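Local coordinates for hypothetical protein Atu2684 (Agrobacterium tumefaciens, PDB 2AXO) that is of unknown function but belongs to the thioredoxin clan and carries a disulfide-bonded CxxC pair, which hints at a redox role, at residues Asp81-Leu86 with Val113-Ala118; Ile119-Asp124 with Asp136-Phe141; Val175-Thr180 with His201-Val206. All blocks are in the same frame, centred on the assembly; numbering follows the deposited sequence.

Contact 1 (Asp81-Leu86 with Val113-Ala118); sequences DYWNYL and VYTPQA
Y82 and W83 come in from the loop after strand 74-79 to meet V113 and T115, the approach to a cis-proline loop: the peptide between T115 and P116 is cis, and T115 also touches C54 of the disulfide-bonded CxxC motif, much as in thioredoxin-fold proteins. Y82 can be traced outward from CB, whose bond from CA points toward segment 113-118. A first torsion of 54° tucks CG over the residue's own backbone. Halfway along, the two sides of the ring part company: Y82 CE1 reaches T115 CG2 at 4.0 Å, while Y82 CE2 sits 4.0 Å from V113 CG2. At the end, Y82 OH presses close to the same methyl, 3.2 Å from T115 CG2. That hydroxyl is hydrogen-bonded to Q101 OE1 of helix 95-107. The second subunit is close by; the ring of its Y102 meets that of Y82, and V113 and Y114 pair with its strand in an antiparallel ladder. The W83 indole and the T115 side chain run past one another in opposite senses, bringing N-H to hydroxyl: NE1 to OG1 is 2.7 Å, bent to 135° at the hydrogen, with OG1 lying 26° out of the indole plane.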
loop_
_atom_site.group_PDB
_atom_site.type_symbol
_atom_site.label_atom_id
_atom_site.label_comp_id
_atom_site.label_asym_id
_atom_site.label_seq_id
_atom_site.Cartn_x
_atom_site.Cartn_y
_atom_site.Cartn_z
ATOM N N ASP A 81 1.367 -5.593 4.869
ATOM C CA ASP A 81 2.539 -5.062 5.554
ATOM C C ASP A 81 2.496 -3.577 5.887
ATOM O O ASP A 81 3.372 -3.079 6.592
ATOM C CB ASP A 81 3.803 -5.359 4.735
ATOM C CG ASP A 81 3.851 -4.588 3.428
ATOM O OD1 ASP A 81 2.847 -3.936 3.068
ATOM O OD2 ASP A 81 4.899 -4.637 2.752
ATOM N N TYR A 82 1.480 -2.864 5.417
ATOM C CA TYR A 82 1.447 -1.438 5.686
ATOM C C TYR A 82 0.983 -0.989 7.068
ATOM O O TYR A 82 0.626 0.172 7.265
ATOM C CB TYR A 82 0.669 -0.711 4.582
ATOM C CG TYR A 82 -0.725 -1.210 4.285
ATOM C CD1 TYR A 82 -1.783 -0.938 5.147
ATOM C CD2 TYR A 82 -1.004 -1.856 3.083
ATOM C CE1 TYR A 82 -3.092 -1.283 4.812
ATOM C CE2 TYR A 82 -2.301 -2.208 2.737
ATOM C CZ TYR A 82 -3.340 -1.913 3.599
ATOM O OH TYR A 82 -4.630 -2.210 3.232
ATOM N N TRP A 83 1.009 -1.906 8.029
ATOM C CA TRP A 83 0.631 -1.581 9.398
ATOM C C TRP A 83 1.819 -1.826 10.313
ATOM O O TRP A 83 1.723 -1.682 11.532
ATOM C CB TRP A 83 -0.561 -2.420 9.861
ATOM C CG TRP A 83 -1.860 -1.923 9.339
ATOM C CD1 TRP A 83 -2.591 -2.450 8.311
ATOM C CD2 TRP A 83 -2.583 -0.780 9.803
ATOM N NE1 TRP A 83 -3.725 -1.705 8.109
ATOM C CE2 TRP A 83 -3.747 -0.674 9.013
ATOM C CE3 TRP A 83 -2.360 0.167 10.812
ATOM C CZ2 TRP A 83 -4.694 0.341 9.201
ATOM C CZ3 TRP A 83 -3.300 1.181 10.999
ATOM C CH2 TRP A 83 -4.452 1.257 10.197
ATOM N N ASN A 84 2.942 -2.200 9.713
ATOM C CA ASN A 84 4.154 -2.454 10.477
ATOM C C ASN A 84 4.915 -1.148 10.632
ATOM O O ASN A 84 4.915 -0.309 9.733
ATOM C CB ASN A 84 5.045 -3.477 9.763
ATOM C CG ASN A 84 4.303 -4.747 9.398
ATOM O OD1 ASN A 84 3.529 -5.280 10.193
ATOM N ND2 ASN A 84 4.544 -5.245 8.192
ATOM N N TYR A 85 5.557 -0.978 11.781
ATOM C CA TYR A 85 6.332 0.226 12.039
ATOM C C TYR A 85 7.629 -0.094 12.769
ATOM O O TYR A 85 8.686 0.427 12.418
ATOM C CB TYR A 85 5.489 1.231 12.830
ATOM C CG TYR A 85 4.834 0.669 14.069
ATOM C CD1 TYR A 85 5.418 0.831 15.324
ATOM C CD2 TYR A 85 3.615 -0.001 13.989
ATOM C CE1 TYR A 85 4.801 0.345 16.474
ATOM C CE2 TYR A 85 2.988 -0.494 15.131
ATOM C CZ TYR A 85 3.585 -0.315 16.369
ATOM O OH TYR A 85 2.964 -0.778 17.506
ATOM N N LEU A 86 7.550 -0.954 13.779
ATOM C CA LEU A 86 8.734 -1.350 14.540
ATOM C C LEU A 86 8.401 -2.295 15.692
ATOM O O LEU A 86 9.172 -3.205 16.000
ATOM C CB LEU A 86 9.475 -0.108 15.062
ATOM C CG LEU A 86 8.690 1.011 15.755
ATOM C CD1 LEU A 86 8.305 0.593 17.162
ATOM C CD2 LEU A 86 9.549 2.271 15.800
ATOM N N VAL A 113 -6.690 1.500 -0.929
ATOM C CA VAL A 113 -6.879 0.250 -0.202
ATOM C C VAL A 113 -7.130 0.582 1.264
ATOM O O VAL A 113 -6.784 1.667 1.740
ATOM C CB VAL A 113 -5.629 -0.674 -0.271
ATOM C CG1 VAL A 113 -5.409 -1.165 -1.693
ATOM C CG2 VAL A 113 -4.399 0.072 0.239
ATOM N N TYR A 114 -7.732 -0.359 1.977
ATOM C CA TYR A 114 -8.017 -0.176 3.389
ATOM C C TYR A 114 -8.107 -1.545 4.047
ATOM O O TYR A 114 -8.155 -2.567 3.364
ATOM C CB TYR A 114 -9.350 0.563 3.581
ATOM C CG TYR A 114 -10.572 -0.200 3.102
ATOM C CD1 TYR A 114 -11.029 -0.085 1.788
ATOM C CD2 TYR A 114 -11.258 -1.054 3.961
ATOM C CE1 TYR A 114 -12.144 -0.807 1.347
ATOM C CE2 TYR A 114 -12.365 -1.780 3.530
ATOM C CZ TYR A 114 -12.804 -1.654 2.227
ATOM O OH TYR A 114 -13.901 -2.376 1.807
ATOM N N THR A 115 -8.100 -1.565 5.373
ATOM C CA THR A 115 -8.248 -2.813 6.119
ATOM C C THR A 115 -9.214 -2.514 7.255
ATOM O O THR A 115 -9.204 -1.421 7.811
ATOM C CB THR A 115 -6.909 -3.332 6.724
ATOM O OG1 THR A 115 -6.268 -2.280 7.451
ATOM C CG2 THR A 115 -5.983 -3.858 5.637
ATOM N N PRO A 116 -10.084 -3.477 7.598
ATOM C CA PRO A 116 -10.197 -4.796 6.972
ATOM C C PRO A 116 -11.066 -4.764 5.717
ATOM O O PRO A 116 -12.159 -4.186 5.716
ATOM C CB PRO A 116 -10.811 -5.643 8.082
ATOM C CG PRO A 116 -11.719 -4.670 8.759
ATOM C CD PRO A 116 -10.894 -3.406 8.828
ATOM N N GLN A 117 -10.571 -5.383 4.651
ATOM C CA GLN A 117 -11.289 -5.433 3.388
ATOM C C GLN A 117 -11.438 -6.871 2.924
ATOM O O GLN A 117 -10.461 -7.616 2.858
ATOM C CB GLN A 117 -10.537 -4.649 2.312
ATOM C CG GLN A 117 -11.177 -4.753 0.935
ATOM C CD GLN A 117 -10.384 -4.033 -0.137
ATOM O OE1 GLN A 117 -9.228 -4.361 -0.396
ATOM N NE2 GLN A 117 -11.008 -3.050 -0.773
ATOM N N ALA A 118 -12.664 -7.269 2.608
ATOM C CA ALA A 118 -12.888 -8.619 2.132
ATOM C C ALA A 118 -13.224 -8.569 0.650
ATOM O O ALA A 118 -14.028 -7.745 0.209
ATOM C CB ALA A 118 -14.020 -9.284 2.914
#

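Contact 2 (Ile119-Asp124 with Asp136-Phe141); sequences ILNGRD and DRLDAF
A beta hairpin with a classic bulge meets a helix here: R123 and D124 both stand opposite L120 at the turn from strand 117-120 into strand 124-127, and their side chains, with those of L120 and N121, receive R137, L138 and F141 of helix 131-143. N121 and G122 make the turn itself, both with positive phi, and R123 N closes it on L120 O at 2.8 Å. F141 sets its ring against R123, D124 and L120. The extended chain of R123 slides along the F141 ring, so that CD lies over one face in a CH-pi contact, 4.0 Å from the centroid and 22° off the normal. D124 CB comes to the ring's edge near CZ, and L120 CB packs against F141 CE2, 4.1 Å away. L138 reaches back with one branch, its CD2 lying 4.1 Å from L120 CB and also touching the side-chain amide of N121. On the other flank L120 CD1 presses on R137 CB, at 3.5 Å. Beyond that point R137 bends at chi2 (-44°) and swings its guanidinium to D124. The salt bridge runs from R137 NH2 to D124 OD1 at 3.2 Å, fairly straight at 151°; NE adds a weak bond to the same oxygen. OD1 lies in the guanidinium plane, yet the carboxylate is turned almost at right angles, so the donor comes from above the carboxylate plane. F141 CZ lies 3.3 Å above the R137 guanidinium plane, toward the rim, and probably helps hold the group's rotation. R123 NE meanwhile makes a weak bond to Q146 O. The helix packs on a face of the sheet, where L120 and L138 both touch V46 of strand 45-50, L120 reaches V126 of the outermost strand 124-127, and the backbone of N121 bonds to V45 and I250.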
loop_
_atom_site.group_PDB
_atom_site.type_symbol
_atom_site.label_atom_id
_atom_site.label_comp_id
_atom_site.label_asym_id
_atom_site.label_seq_id
_atom_site.Cartn_x
_atom_site.Cartn_y
_atom_site.Cartn_z
ATOM N N ILE A 119 -12.582 -9.441 -0.116
ATOM C CA ILE A 119 -12.817 -9.529 -1.549
ATOM C C ILE A 119 -13.643 -10.800 -1.735
ATOM O O ILE A 119 -13.260 -11.868 -1.261
ATOM C CB ILE A 119 -11.474 -9.626 -2.327
ATOM C CG1 ILE A 119 -10.601 -8.398 -2.026
ATOM C CG2 ILE A 119 -11.741 -9.751 -3.822
ATOM C CD1 ILE A 119 -11.222 -7.066 -2.442
ATOM N N LEU A 120 -14.786 -10.681 -2.407
ATOM C CA LEU A 120 -15.675 -11.823 -2.595
ATOM C C LEU A 120 -15.648 -12.378 -4.025
ATOM O O LEU A 120 -15.919 -11.655 -4.988
ATOM C CB LEU A 120 -17.101 -11.415 -2.196
ATOM C CG LEU A 120 -17.246 -10.669 -0.855
ATOM C CD1 LEU A 120 -18.711 -10.352 -0.616
ATOM C CD2 LEU A 120 -16.698 -11.509 0.292
ATOM N N ASN A 121 -15.322 -13.664 -4.153
ATOM C CA ASN A 121 -15.227 -14.333 -5.456
ATOM C C ASN A 121 -14.328 -13.550 -6.410
ATOM O O ASN A 121 -14.463 -13.662 -7.629
ATOM C CB ASN A 121 -16.612 -14.482 -6.110
ATOM C CG ASN A 121 -17.498 -15.508 -5.419
ATOM O OD1 ASN A 121 -18.622 -15.772 -5.870
ATOM N ND2 ASN A 121 -17.014 -16.088 -4.332
ATOM N N GLY A 122 -13.421 -12.756 -5.852
ATOM C CA GLY A 122 -12.531 -11.958 -6.672
ATOM C C GLY A 122 -13.267 -10.932 -7.521
ATOM O O GLY A 122 -12.660 -10.314 -8.396
ATOM N N ARG A 123 -14.558 -10.738 -7.232
ATOM C CA ARG A 123 -15.437 -9.827 -7.983
ATOM C C ARG A 123 -15.802 -8.485 -7.344
ATOM O O ARG A 123 -16.089 -7.529 -8.061
ATOM C CB ARG A 123 -16.760 -10.537 -8.316
ATOM C CG ARG A 123 -16.669 -11.716 -9.271
ATOM C CD ARG A 123 -18.034 -12.397 -9.412
ATOM N NE ARG A 123 -18.001 -13.532 -10.333
ATOM C CZ ARG A 123 -18.071 -13.434 -11.657
ATOM N NH1 ARG A 123 -18.188 -12.247 -12.231
ATOM N NH2 ARG A 123 -18.014 -14.528 -12.412
ATOM N N ASP A 124 -15.811 -8.407 -6.016
ATOM C CA ASP A 124 -16.189 -7.167 -5.343
ATOM C C ASP A 124 -15.601 -7.100 -3.936
ATOM O O ASP A 124 -15.073 -8.091 -3.427
ATOM C CB ASP A 124 -17.715 -7.082 -5.266
ATOM C CG ASP A 124 -18.218 -5.667 -5.007
ATOM O OD1 ASP A 124 -19.431 -5.511 -4.757
ATOM O OD2 ASP A 124 -17.413 -4.719 -5.061
ATOM N N ASP A 136 -24.814 -12.353 1.881
ATOM C CA ASP A 136 -25.866 -11.887 0.976
ATOM C C ASP A 136 -25.274 -11.590 -0.401
ATOM O O ASP A 136 -25.925 -11.800 -1.422
ATOM C CB ASP A 136 -26.556 -10.625 1.517
ATOM C CG ASP A 136 -27.309 -10.871 2.820
ATOM O OD1 ASP A 136 -27.872 -11.975 3.001
ATOM O OD2 ASP A 136 -27.354 -9.943 3.659
ATOM N N ARG A 137 -24.038 -11.099 -0.423
ATOM C CA ARG A 137 -23.370 -10.793 -1.684
ATOM C C ARG A 137 -23.076 -12.096 -2.422
ATOM O O ARG A 137 -23.341 -12.211 -3.617
ATOM C CB ARG A 137 -22.060 -10.037 -1.437
ATOM C CG ARG A 137 -21.863 -8.780 -2.291
ATOM C CD ARG A 137 -22.243 -8.994 -3.748
ATOM N NE ARG A 137 -21.805 -7.894 -4.605
ATOM C CZ ARG A 137 -22.135 -7.773 -5.888
ATOM N NH1 ARG A 137 -22.913 -8.681 -6.462
ATOM N NH2 ARG A 137 -21.674 -6.754 -6.604
ATOM N N LEU A 138 -22.528 -13.077 -1.708
ATOM C CA LEU A 138 -22.207 -14.368 -2.319
ATOM C C LEU A 138 -23.451 -15.025 -2.899
ATOM O O LEU A 138 -23.394 -15.663 -3.949
ATOM C CB LEU A 138 -21.566 -15.304 -1.288
ATOM C CG LEU A 138 -20.160 -14.892 -0.850
ATOM C CD1 LEU A 138 -19.648 -15.844 0.215
ATOM C CD2 LEU A 138 -19.239 -14.908 -2.068
ATOM N N ASP A 139 -24.574 -14.861 -2.206
ATOM C CA ASP A 139 -25.840 -15.433 -2.651
ATOM C C ASP A 139 -26.291 -14.739 -3.934
ATOM O O ASP A 139 -26.774 -15.383 -4.866
ATOM C CB ASP A 139 -26.899 -15.253 -1.562
ATOM C CG ASP A 139 -28.219 -15.888 -1.927
ATOM O OD1 ASP A 139 -28.248 -17.120 -2.122
ATOM O OD2 ASP A 139 -29.227 -15.154 -2.013
ATOM N N ALA A 140 -26.125 -13.419 -3.972
ATOM C CA ALA A 140 -26.500 -12.636 -5.146
ATOM C C ALA A 140 -25.688 -13.102 -6.348
ATOM O O ALA A 140 -26.197 -13.163 -7.469
ATOM C CB ALA A 140 -26.255 -11.150 -4.891
ATOM N N PHE A 141 -24.416 -13.417 -6.116
ATOM C CA PHE A 141 -23.559 -13.892 -7.195
ATOM C C PHE A 141 -24.076 -15.223 -7.729
ATOM O O PHE A 141 -24.196 -15.408 -8.940
ATOM C CB PHE A 141 -22.114 -14.074 -6.719
ATOM C CG PHE A 141 -21.354 -12.786 -6.567
ATOM C CD1 PHE A 141 -21.401 -11.812 -7.559
ATOM C CD2 PHE A 141 -20.566 -12.562 -5.447
ATOM C CE1 PHE A 141 -20.672 -10.629 -7.433
ATOM C CE2 PHE A 141 -19.835 -11.386 -5.312
ATOM C CZ PHE A 141 -19.890 -10.419 -6.307
#

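Contact 3 (Val175-Thr180 with His201-Val206); sequences VVAYFT and HSVYDV
F179 and H201 run alongside each other in the same sense, with their rings stacked face to face: centroids 4.2 Å apart, planes at 22°. F179 CE2 sits over the centre of the imidazole, and H201 CB adds a CH-pi contact over the phenyl face. The sheet side that carries F179 continues with V203 and A177, whose CG1 and CB are 4.2 Å apart, and V206, which also meets V175 through their CG1 methyls at 3.5 Å. Across the backbone, Y178 N gives a bond to D205 O at 2.8 Å and Y178 O takes one from Y204 N at 2.9 Å. These strands form an antiparallel hairpin, 172-186 with 196-212, and its register slips by one between the Y178-D205 and F179-V203 pairs: a beta bulge, with Y204 the extra residue. With chi1 at 62°, the Y204 ring lies across the neighbouring strand and takes Y178 CB over one face, 4.0 Å from the centroid. D205 runs beside Y178, carboxylate and phenol planes only 12° apart. Nearer the corner at H201, T180 N bonds to S202 O, and a water accepts from both T180 OG1 (2.8 Å) and S202 N. Outside this layer, G75 O and R181 NH1 bond to the two imidazole nitrogens, fixing the ring's rotation. F179 and V203 pack on L76 of strand 74-79. K228 of helix 223-229 forms a salt bridge with D205 and a cation-pi contact with Y178, while K231 lies against the Y204 ring.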
loop_
_atom_site.group_PDB
_atom_site.type_symbol
_atom_site.label_atom_id
_atom_site.label_comp_id
_atom_site.label_asym_id
_atom_site.label_seq_id
_atom_site.Cartn_x
_atom_site.Cartn_y
_atom_site.Cartn_z
ATOM N N VAL A 175 -4.439 -20.905 -9.316
ATOM C CA VAL A 175 -3.706 -20.262 -8.227
ATOM C C VAL A 175 -3.794 -21.039 -6.912
ATOM O O VAL A 175 -4.872 -21.471 -6.510
ATOM C CB VAL A 175 -4.246 -18.826 -7.985
ATOM C CG1 VAL A 175 -3.458 -18.137 -6.871
ATOM C CG2 VAL A 175 -4.171 -18.019 -9.275
ATOM N N VAL A 176 -2.658 -21.212 -6.246
ATOM C CA VAL A 176 -2.639 -21.910 -4.969
ATOM C C VAL A 176 -2.138 -20.962 -3.895
ATOM O O VAL A 176 -1.046 -20.394 -4.010
ATOM C CB VAL A 176 -1.723 -23.153 -4.988
ATOM C CG1 VAL A 176 -1.731 -23.827 -3.615
ATOM C CG2 VAL A 176 -2.186 -24.130 -6.055
ATOM N N ALA A 177 -2.950 -20.788 -2.860
ATOM C CA ALA A 177 -2.606 -19.922 -1.744
ATOM C C ALA A 177 -2.336 -20.823 -0.547
ATOM O O ALA A 177 -3.220 -21.556 -0.090
ATOM C CB ALA A 177 -3.754 -18.958 -1.442
ATOM N N TYR A 178 -1.101 -20.783 -0.060
ATOM C CA TYR A 178 -0.692 -21.602 1.074
ATOM C C TYR A 178 -0.900 -20.829 2.366
ATOM O O TYR A 178 -0.572 -19.649 2.450
ATOM C CB TYR A 178 0.784 -21.977 0.920
ATOM C CG TYR A 178 1.081 -22.749 -0.350
ATOM C CD1 TYR A 178 0.879 -24.129 -0.414
ATOM C CD2 TYR A 178 1.544 -22.096 -1.494
ATOM C CE1 TYR A 178 1.135 -24.847 -1.589
ATOM C CE2 TYR A 178 1.801 -22.801 -2.676
ATOM C CZ TYR A 178 1.593 -24.172 -2.716
ATOM O OH TYR A 178 1.836 -24.863 -3.881
ATOM N N PHE A 179 -1.451 -21.494 3.376
ATOM C CA PHE A 179 -1.686 -20.834 4.649
ATOM C C PHE A 179 -1.443 -21.749 5.830
ATOM O O PHE A 179 -1.345 -22.976 5.690
ATOM C CB PHE A 179 -3.129 -20.308 4.730
ATOM C CG PHE A 179 -4.174 -21.368 4.528
ATOM C CD1 PHE A 179 -4.785 -21.527 3.286
ATOM C CD2 PHE A 179 -4.534 -22.226 5.572
ATOM C CE1 PHE A 179 -5.738 -22.522 3.080
ATOM C CE2 PHE A 179 -5.485 -23.228 5.380
ATOM C CZ PHE A 179 -6.090 -23.377 4.130
ATOM N N THR A 180 -1.317 -21.129 6.995
ATOM C CA THR A 180 -1.166 -21.863 8.231
ATOM C C THR A 180 -2.619 -21.983 8.668
ATOM O O THR A 180 -3.430 -21.101 8.393
ATOM C CB THR A 180 -0.356 -21.066 9.289
ATOM O OG1 THR A 180 -0.955 -19.774 9.487
ATOM C CG2 THR A 180 1.085 -20.889 8.829
ATOM N N HIS A 201 -6.087 -19.311 8.712
ATOM C CA HIS A 201 -5.865 -19.337 7.272
ATOM C C HIS A 201 -5.023 -18.168 6.753
ATOM O O HIS A 201 -5.308 -17.599 5.701
ATOM C CB HIS A 201 -7.216 -19.426 6.541
ATOM C CG HIS A 201 -7.904 -20.749 6.713
ATOM N ND1 HIS A 201 -8.883 -21.201 5.854
ATOM C CD2 HIS A 201 -7.727 -21.730 7.633
ATOM C CE1 HIS A 201 -9.274 -22.407 6.232
ATOM N NE2 HIS A 201 -8.590 -22.750 7.307
ATOM N N SER A 202 -3.976 -17.840 7.506
ATOM C CA SER A 202 -3.048 -16.768 7.163
ATOM C C SER A 202 -2.155 -17.212 6.005
ATOM O O SER A 202 -1.305 -18.096 6.155
ATOM C CB SER A 202 -2.184 -16.401 8.375
ATOM O OG SER A 202 -2.970 -15.874 9.427
ATOM N N VAL A 203 -2.362 -16.592 4.848
ATOM C CA VAL A 203 -1.603 -16.916 3.645
ATOM C C VAL A 203 -0.157 -16.423 3.709
ATOM O O VAL A 203 0.095 -15.258 4.010
ATOM C CB VAL A 203 -2.299 -16.310 2.408
ATOM C CG1 VAL A 203 -1.498 -16.598 1.147
ATOM C CG2 VAL A 203 -3.709 -16.883 2.283
ATOM N N TYR A 204 0.787 -17.315 3.425
ATOM C CA TYR A 204 2.197 -16.941 3.447
ATOM C C TYR A 204 2.877 -17.088 2.093
ATOM O O TYR A 204 4.044 -16.726 1.936
ATOM C CB TYR A 204 2.962 -17.757 4.488
ATOM C CG TYR A 204 2.978 -19.242 4.236
ATOM C CD1 TYR A 204 2.018 -20.076 4.809
ATOM C CD2 TYR A 204 3.967 -19.820 3.444
ATOM C CE1 TYR A 204 2.048 -21.452 4.607
ATOM C CE2 TYR A 204 4.005 -21.193 3.231
ATOM C CZ TYR A 204 3.046 -22.004 3.819
ATOM O OH TYR A 204 3.099 -23.365 3.629
ATOM N N ASP A 205 2.158 -17.638 1.119
ATOM C CA ASP A 205 2.698 -17.789 -0.226
ATOM C C ASP A 205 1.581 -18.076 -1.213
ATOM O O ASP A 205 0.655 -18.828 -0.919
ATOM C CB ASP A 205 3.749 -18.906 -0.290
ATOM C CG ASP A 205 4.459 -18.953 -1.635
ATOM O OD1 ASP A 205 4.814 -17.872 -2.155
ATOM O OD2 ASP A 205 4.668 -20.064 -2.176
ATOM N N VAL A 206 1.679 -17.456 -2.384
ATOM C CA VAL A 206 0.688 -17.621 -3.443
ATOM C C VAL A 206 1.443 -17.890 -4.741
ATOM O O VAL A 206 2.402 -17.187 -5.054
ATOM C CB VAL A 206 -0.152 -16.329 -3.632
ATOM C CG1 VAL A 206 -1.168 -16.528 -4.746
ATOM C CG2 VAL A 206 -0.845 -15.951 -2.327
HETATM O O HOH W 1 -3.243 -18.495 10.356
#

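How the contacts relate
Contacts 1 and 2 follow each other without a gap: segment 113-118 runs straight into 119-124, so strand 117-120 has the cis-proline loop at one end and the bulged turn at the other, with the contact centres about 22 Å apart. Contact 1 is the one beside the C54-C57 disulfide, through T115, and the one that touches the second subunit. Contact 3 belongs to a different sheet; its centre is about 17 Å from contact 1 and 20 Å from contact 2, with nearest atoms about 10 and 11 Å away. Strand 74-79 links two of them: it leads into the loop of contact 1 and packs against F179 and V203 of contact 3.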